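Long-range contacts in endo-beta-1,4-mannanase (Alicyclobacillus acidocaldarius, PDB 4CD8), which probably hydrolyses internal beta-1,4-mannosidic linkages of mannans, as a family GH113 glycoside hydrolase with a TIM-barrel fold: residues 176-182 with 195-201; 213-217 with 268-274. All blocks are in the same frame, centred on the assembly; numbering follows the deposited sequence.

Contact 1. Residues 176-182 with 195-201; sequences LVTYNCN and VDLISSS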
loop_
_atom_site.group_PDB
_atom_site.type_symbol
_atom_site.label_atom_id
_atom_site.label_comp_id
_atom_site.label_asym_id
_atom_site.label_seq_id
_atom_site.Cartn_x
_atom_site.Cartn_y
_atom_site.Cartn_z
ATOM N N LEU A 176 -2.179 -7.736 12.715
ATOM C CA LEU A 176 -1.171 -6.682 12.654
ATOM C C LEU A 176 -1.753 -5.429 12.027
ATOM O O LEU A 176 -2.496 -5.509 11.032
ATOM C CB LEU A 176 0.016 -7.136 11.807
ATOM C CG LEU A 176 0.811 -8.287 12.417
ATOM C CD1 LEU A 176 1.679 -8.881 11.328
ATOM C CD2 LEU A 176 1.703 -7.727 13.513
ATOM N N VAL A 177 -1.387 -4.288 12.569
ATOM C CA VAL A 177 -1.860 -3.000 12.108
ATOM C C VAL A 177 -0.664 -2.163 11.711
ATOM O O VAL A 177 0.307 -2.051 12.438
ATOM C CB VAL A 177 -2.733 -2.232 13.141
ATOM C CG1 VAL A 177 -3.070 -0.834 12.630
ATOM C CG2 VAL A 177 -4.011 -3.005 13.395
ATOM N N THR A 178 -0.716 -1.608 10.502
ATOM C CA THR A 178 0.270 -0.638 10.082
ATOM C C THR A 178 -0.430 0.634 9.610
ATOM O O THR A 178 -1.628 0.577 9.305
ATOM C CB THR A 178 1.169 -1.202 8.958
ATOM O OG1 THR A 178 2.302 -0.349 8.795
ATOM C CG2 THR A 178 0.396 -1.343 7.605
ATOM N N TYR A 179 0.322 1.739 9.618
ATOM C CA TYR A 179 -0.047 2.971 8.876
ATOM C C TYR A 179 1.078 3.158 7.880
ATOM O O TYR A 179 2.247 3.056 8.228
ATOM C CB TYR A 179 -0.089 4.182 9.833
ATOM C CG TYR A 179 -0.233 5.466 9.068
ATOM C CD1 TYR A 179 -1.445 5.753 8.461
ATOM C CD2 TYR A 179 0.796 6.345 8.934
ATOM C CE1 TYR A 179 -1.592 6.903 7.706
ATOM C CE2 TYR A 179 0.659 7.508 8.189
ATOM C CZ TYR A 179 -0.538 7.757 7.578
ATOM O OH TYR A 179 -0.639 8.883 6.844
ATOM N N ASN A 180 0.706 3.482 6.640
ATOM C CA ASN A 180 1.611 3.669 5.511
ATOM C C ASN A 180 1.769 5.146 5.267
ATOM O O ASN A 180 0.849 5.786 4.714
ATOM C CB ASN A 180 0.950 2.892 4.349
ATOM C CG ASN A 180 1.502 3.124 2.950
ATOM O OD1 ASN A 180 0.911 2.542 2.051
ATOM N ND2 ASN A 180 2.598 3.843 2.754
ATOM N N CYS A 181 2.894 5.731 5.667
ATOM C CA CYS A 181 3.134 7.153 5.398
ATOM C C CYS A 181 3.751 7.331 4.017
ATOM O O CYS A 181 4.214 6.384 3.409
ATOM C CB CYS A 181 4.010 7.818 6.465
ATOM S SG CYS A 181 5.692 7.234 6.481
ATOM N N ASN A 182 3.755 8.562 3.548
ATOM C CA ASN A 182 4.495 8.842 2.310
ATOM C C ASN A 182 6.018 8.807 2.502
ATOM O O ASN A 182 6.520 9.032 3.589
ATOM C CB ASN A 182 4.086 10.194 1.813
ATOM C CG ASN A 182 4.370 10.381 0.336
ATOM O OD1 ASN A 182 4.420 9.421 -0.418
ATOM N ND2 ASN A 182 4.536 11.617 -0.059
ATOM N N VAL A 195 0.727 1.777 16.277
ATOM C CA VAL A 195 0.681 0.704 15.327
ATOM C C VAL A 195 1.742 -0.359 15.590
ATOM O O VAL A 195 2.630 -0.161 16.377
ATOM C CB VAL A 195 0.728 1.197 13.865
ATOM C CG1 VAL A 195 -0.398 2.207 13.624
ATOM C CG2 VAL A 195 2.078 1.792 13.540
ATOM N N ASP A 196 1.588 -1.522 14.965
ATOM C CA ASP A 196 2.559 -2.621 15.152
ATOM C C ASP A 196 3.797 -2.517 14.307
ATOM O O ASP A 196 4.868 -2.986 14.663
ATOM C CB ASP A 196 1.863 -3.953 14.918
ATOM C CG ASP A 196 0.617 -4.099 15.787
ATOM O OD1 ASP A 196 0.704 -3.775 16.985
ATOM O OD2 ASP A 196 -0.432 -4.530 15.316
ATOM N N LEU A 197 3.611 -1.980 13.099
ATOM C CA LEU A 197 4.671 -1.886 12.105
ATOM C C LEU A 197 4.656 -0.515 11.469
ATOM O O LEU A 197 3.589 -0.007 11.103
ATOM C CB LEU A 197 4.478 -2.916 10.974
ATOM C CG LEU A 197 4.473 -4.378 11.410
ATOM C CD1 LEU A 197 3.707 -5.235 10.416
ATOM C CD2 LEU A 197 5.915 -4.844 11.557
ATOM N N ILE A 198 5.832 0.052 11.311
ATOM C CA ILE A 198 5.977 1.315 10.583
ATOM C C ILE A 198 6.084 0.960 9.110
ATOM O O ILE A 198 6.818 0.061 8.778
ATOM C CB ILE A 198 7.269 2.058 11.018
ATOM C CG1 ILE A 198 7.138 2.490 12.471
ATOM C CG2 ILE A 198 7.498 3.287 10.207
ATOM C CD1 ILE A 198 8.409 3.029 13.093
ATOM N N SER A 199 5.334 1.656 8.235
ATOM C CA SER A 199 5.531 1.445 6.793
ATOM C C SER A 199 5.427 2.706 5.989
ATOM O O SER A 199 4.852 3.695 6.425
ATOM C CB SER A 199 4.530 0.426 6.247
ATOM O OG SER A 199 3.196 0.892 6.259
ATOM N N SER A 200 6.047 2.665 4.795
ATOM C CA SER A 200 6.024 3.841 3.959
ATOM C C SER A 200 5.884 3.493 2.487
ATOM O O SER A 200 6.046 2.352 2.090
ATOM C CB SER A 200 7.258 4.709 4.154
ATOM O OG SER A 200 8.408 4.009 3.775
ATOM N N SER A 201 5.508 4.520 1.720
ATOM C CA SER A 201 5.464 4.455 0.255
ATOM C C SER A 201 6.810 4.927 -0.201
ATOM O O SER A 201 7.022 6.105 -0.402
ATOM C CB SER A 201 4.344 5.350 -0.293
ATOM O OG SER A 201 3.076 4.793 0.009
#
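Asn180 and Ser201 meet through their side chains: ND2 donates one of its N-H groups to Ser201 OG at 2.9 Å, with the hydroxyl oxygen 16° out of the amide plane. With its CG anti to the backbone N (chi1 168°), the Asn180 amide leans across the sheet face it shares with Ser199 and Ser201 to the neighbouring strand, while OD1 accepts from Lys93. Ser201 OG also bonds to Glu151 of the inhibitor pocket, so Ser201 is a second-shell residue of that site, and the Asn180 amide helps position its hydroxyl.

Further back, Thr178 OG1 donates to Leu197 O at 2.7 Å, coming from above the carbonyl plane. Ser199 OG sits 3.0 Å from Thr178 OG1 and 3.1 Å from Tyr179 O. At the start of the pair, Val177 N binds Asp196 OD2 (2.9 Å) on the anti side of the carboxylate, and Asp196 N returns a bond to Val177 O; the same OD2 forms a salt bridge with Arg170.

These are neighbouring parallel strands of the TIM barrel. Their regular ladder lies toward the C-terminal ends, where Cys181 N bonds to Ser199 O and Ser201 N to Cys181 O (2.8 Å).

The side chains of Val177 and Val195 cross at about a right angle, their CG1 methyls 4.2 Å apart, Tyr179 CB lies near that of Val195, and Cys181 SG rests 3.8 Å from Ser200 CB.

Contact 2. Residues 213-217 with 268-274; sequences VPVLR and AMPDEPW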
loop_
_atom_site.group_PDB
_atom_site.type_symbol
_atom_site.label_atom_id
_atom_site.label_comp_id
_atom_site.label_asym_id
_atom_site.label_seq_id
_atom_site.Cartn_x
_atom_site.Cartn_y
_atom_site.Cartn_z
ATOM N N VAL A 213 18.740 5.473 3.657
ATOM C CA VAL A 213 18.750 4.318 4.525
ATOM C C VAL A 213 19.046 4.659 5.991
ATOM O O VAL A 213 18.333 4.170 6.871
ATOM C CB VAL A 213 19.705 3.221 3.981
ATOM C CG1 VAL A 213 19.899 2.127 5.004
ATOM C CG2 VAL A 213 19.125 2.596 2.719
ATOM N N PRO A 214 20.033 5.540 6.261
ATOM C CA PRO A 214 20.318 5.785 7.675
ATOM C C PRO A 214 19.166 6.366 8.449
ATOM O O PRO A 214 18.971 6.026 9.636
ATOM C CB PRO A 214 21.496 6.768 7.636
ATOM C CG PRO A 214 22.168 6.504 6.339
ATOM C CD PRO A 214 21.077 6.102 5.387
ATOM N N VAL A 215 18.365 7.208 7.804
ATOM C CA VAL A 215 17.230 7.798 8.489
ATOM C C VAL A 215 16.151 6.736 8.731
ATOM O O VAL A 215 15.526 6.717 9.778
ATOM C CB VAL A 215 16.647 8.981 7.711
ATOM C CG1 VAL A 215 15.371 9.474 8.394
ATOM C CG2 VAL A 215 17.678 10.087 7.628
ATOM N N LEU A 216 15.964 5.831 7.778
ATOM C CA LEU A 216 15.000 4.758 7.940
ATOM C C LEU A 216 15.393 3.880 9.132
ATOM O O LEU A 216 14.532 3.536 9.976
ATOM C CB LEU A 216 14.895 3.922 6.673
ATOM C CG LEU A 216 14.422 4.652 5.414
ATOM C CD1 LEU A 216 14.446 3.712 4.214
ATOM C CD2 LEU A 216 13.040 5.250 5.578
ATOM N N ARG A 217 16.686 3.542 9.202
ATOM C CA ARG A 217 17.177 2.771 10.354
ATOM C C ARG A 217 16.907 3.523 11.641
ATOM O O ARG A 217 16.412 2.943 12.651
ATOM C CB ARG A 217 18.667 2.487 10.200
ATOM C CG ARG A 217 19.290 1.698 11.341
ATOM C CD ARG A 217 20.740 1.293 11.078
ATOM N NE ARG A 217 21.411 2.221 10.190
ATOM C CZ ARG A 217 21.884 1.943 8.978
ATOM N NH1 ARG A 217 21.816 0.731 8.443
ATOM N NH2 ARG A 217 22.459 2.913 8.291
ATOM N N ALA A 268 20.831 -1.049 -1.978
ATOM C CA ALA A 268 20.862 -0.087 -0.865
ATOM C C ALA A 268 20.417 -0.653 0.508
ATOM O O ALA A 268 20.993 -0.283 1.543
ATOM C CB ALA A 268 20.047 1.143 -1.219
ATOM N N MET A 269 19.426 -1.547 0.521
ATOM C CA MET A 269 18.794 -1.956 1.775
ATOM C C MET A 269 19.645 -3.003 2.460
ATOM O O MET A 269 19.992 -3.989 1.857
ATOM C CB MET A 269 17.376 -2.513 1.540
ATOM C CG MET A 269 16.353 -1.484 1.072
ATOM S SD MET A 269 16.290 0.015 2.075
ATOM C CE MET A 269 15.628 -0.610 3.627
ATOM N N PRO A 270 19.990 -2.782 3.739
ATOM C CA PRO A 270 20.868 -3.738 4.406
ATOM C C PRO A 270 20.111 -4.956 4.937
ATOM O O PRO A 270 18.881 -4.946 4.985
ATOM C CB PRO A 270 21.442 -2.919 5.554
ATOM C CG PRO A 270 20.355 -1.973 5.916
ATOM C CD PRO A 270 19.667 -1.642 4.613
ATOM N N ASP A 271 20.851 -5.998 5.320
ATOM C CA ASP A 271 20.233 -7.160 5.911
ATOM C C ASP A 271 20.317 -6.969 7.422
ATOM O O ASP A 271 21.197 -7.505 8.078
ATOM C CB ASP A 271 20.943 -8.438 5.446
ATOM C CG ASP A 271 20.338 -9.695 6.041
ATOM O OD1 ASP A 271 19.213 -9.621 6.590
ATOM O OD2 ASP A 271 20.972 -10.720 5.972
ATOM N N GLU A 272 19.377 -6.152 7.922
ATOM C CA GLU A 272 19.348 -5.824 9.348
ATOM C C GLU A 272 17.955 -6.060 9.899
ATOM O O GLU A 272 16.970 -5.882 9.189
ATOM C CB GLU A 272 19.795 -4.383 9.562
ATOM C CG GLU A 272 21.260 -4.220 9.222
ATOM C CD GLU A 272 21.737 -2.788 9.228
ATOM O OE1 GLU A 272 20.979 -1.877 9.591
ATOM O OE2 GLU A 272 22.904 -2.584 8.864
ATOM N N PRO A 273 17.864 -6.464 11.186
ATOM C CA PRO A 273 16.558 -6.905 11.735
ATOM C C PRO A 273 15.414 -5.872 11.771
ATOM O O PRO A 273 14.245 -6.260 11.845
ATOM C CB PRO A 273 16.900 -7.405 13.150
ATOM C CG PRO A 273 18.328 -6.962 13.428
ATOM C CD PRO A 273 18.995 -6.733 12.099
ATOM N N TRP A 274 15.759 -4.582 11.779
ATOM C CA TRP A 274 14.755 -3.506 11.805
ATOM C C TRP A 274 13.945 -3.379 10.521
ATOM O O TRP A 274 12.859 -2.794 10.532
ATOM C CB TRP A 274 15.412 -2.149 12.123
ATOM C CG TRP A 274 16.394 -1.711 11.093
ATOM C CD1 TRP A 274 17.734 -1.947 11.102
ATOM C CD2 TRP A 274 16.118 -1.002 9.875
ATOM N NE1 TRP A 274 18.312 -1.429 9.984
ATOM C CE2 TRP A 274 17.350 -0.834 9.214
ATOM C CE3 TRP A 274 14.955 -0.471 9.289
ATOM C CZ2 TRP A 274 17.457 -0.198 7.990
ATOM C CZ3 TRP A 274 15.070 0.186 8.068
ATOM C CH2 TRP A 274 16.308 0.314 7.434
#
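On the outer layer of the barrel, helix 209-223 packs against the loop that leads from helix 255-268 into strand 275-283, and Arg217 and Trp274 form the heart of that junction. The indole lies with one face against the helix backbone: Arg217 CA stands 3.7 Å from the centroid of the six-membered ring and only 7° off its normal, a CH-pi contact. Arg217 CG, anti to the backbone N (chi1 180°), carries the aliphatic chain on across the indole toward the pyrrole nitrogen, 3.5 Å from Trp274 NE1. A bend at chi3 then helps turn the guanidinium to Glu272, its plane 83° from the indole.

There NH1 makes a salt bridge with Glu272 OE1 at 3.0 Å, the oxygen lying nearly in the guanidinium plane. The same oxygen takes the indole hydrogen of Trp274 NE1 on its anti lone pair at 2.7 Å, whereas the arginine comes from the syn side. Two donors thus grip one carboxylate oxygen, which holds OE1 in place, probably limits rotation of the carboxylate and probably stabilises its negative charge.

Beside this polar corner, Leu216 CB packs against Trp274 CH2. Farther back along the helix, Val213 spreads its two methyls over the start of the loop: CG1 meets Pro270 CD at 3.8 Å and CG2 meets Met269 SD at 3.9 Å, with Ala268 alongside. Met269 also touches Phe229 of strand 227-232. Such packing of an outer helix against the connection that leads from the next outer helix into a strand belongs to the repeated beta-alpha architecture of the TIM barrel.

In the fold
Running from the N terminus, the chain first closes contact 1, where strand 176-182 is followed by an intervening loop without helix or strand and then by its parallel neighbour 197-201. Helix 209-223 comes next and supplies the first half of contact 2. The chain then passes through strand 227-232 and helix 255-268 before 268-274 closes the second loop, just ahead of strand 275-283. The contacts are therefore in series, neither nested nor crossed. Contact 1 joins strands in the barrel wall near the bound inhibitor; contact 2 ties together parts of the outer layer. Their centres are 16 Å apart, and their nearest atoms, about 5 Å apart, do not touch.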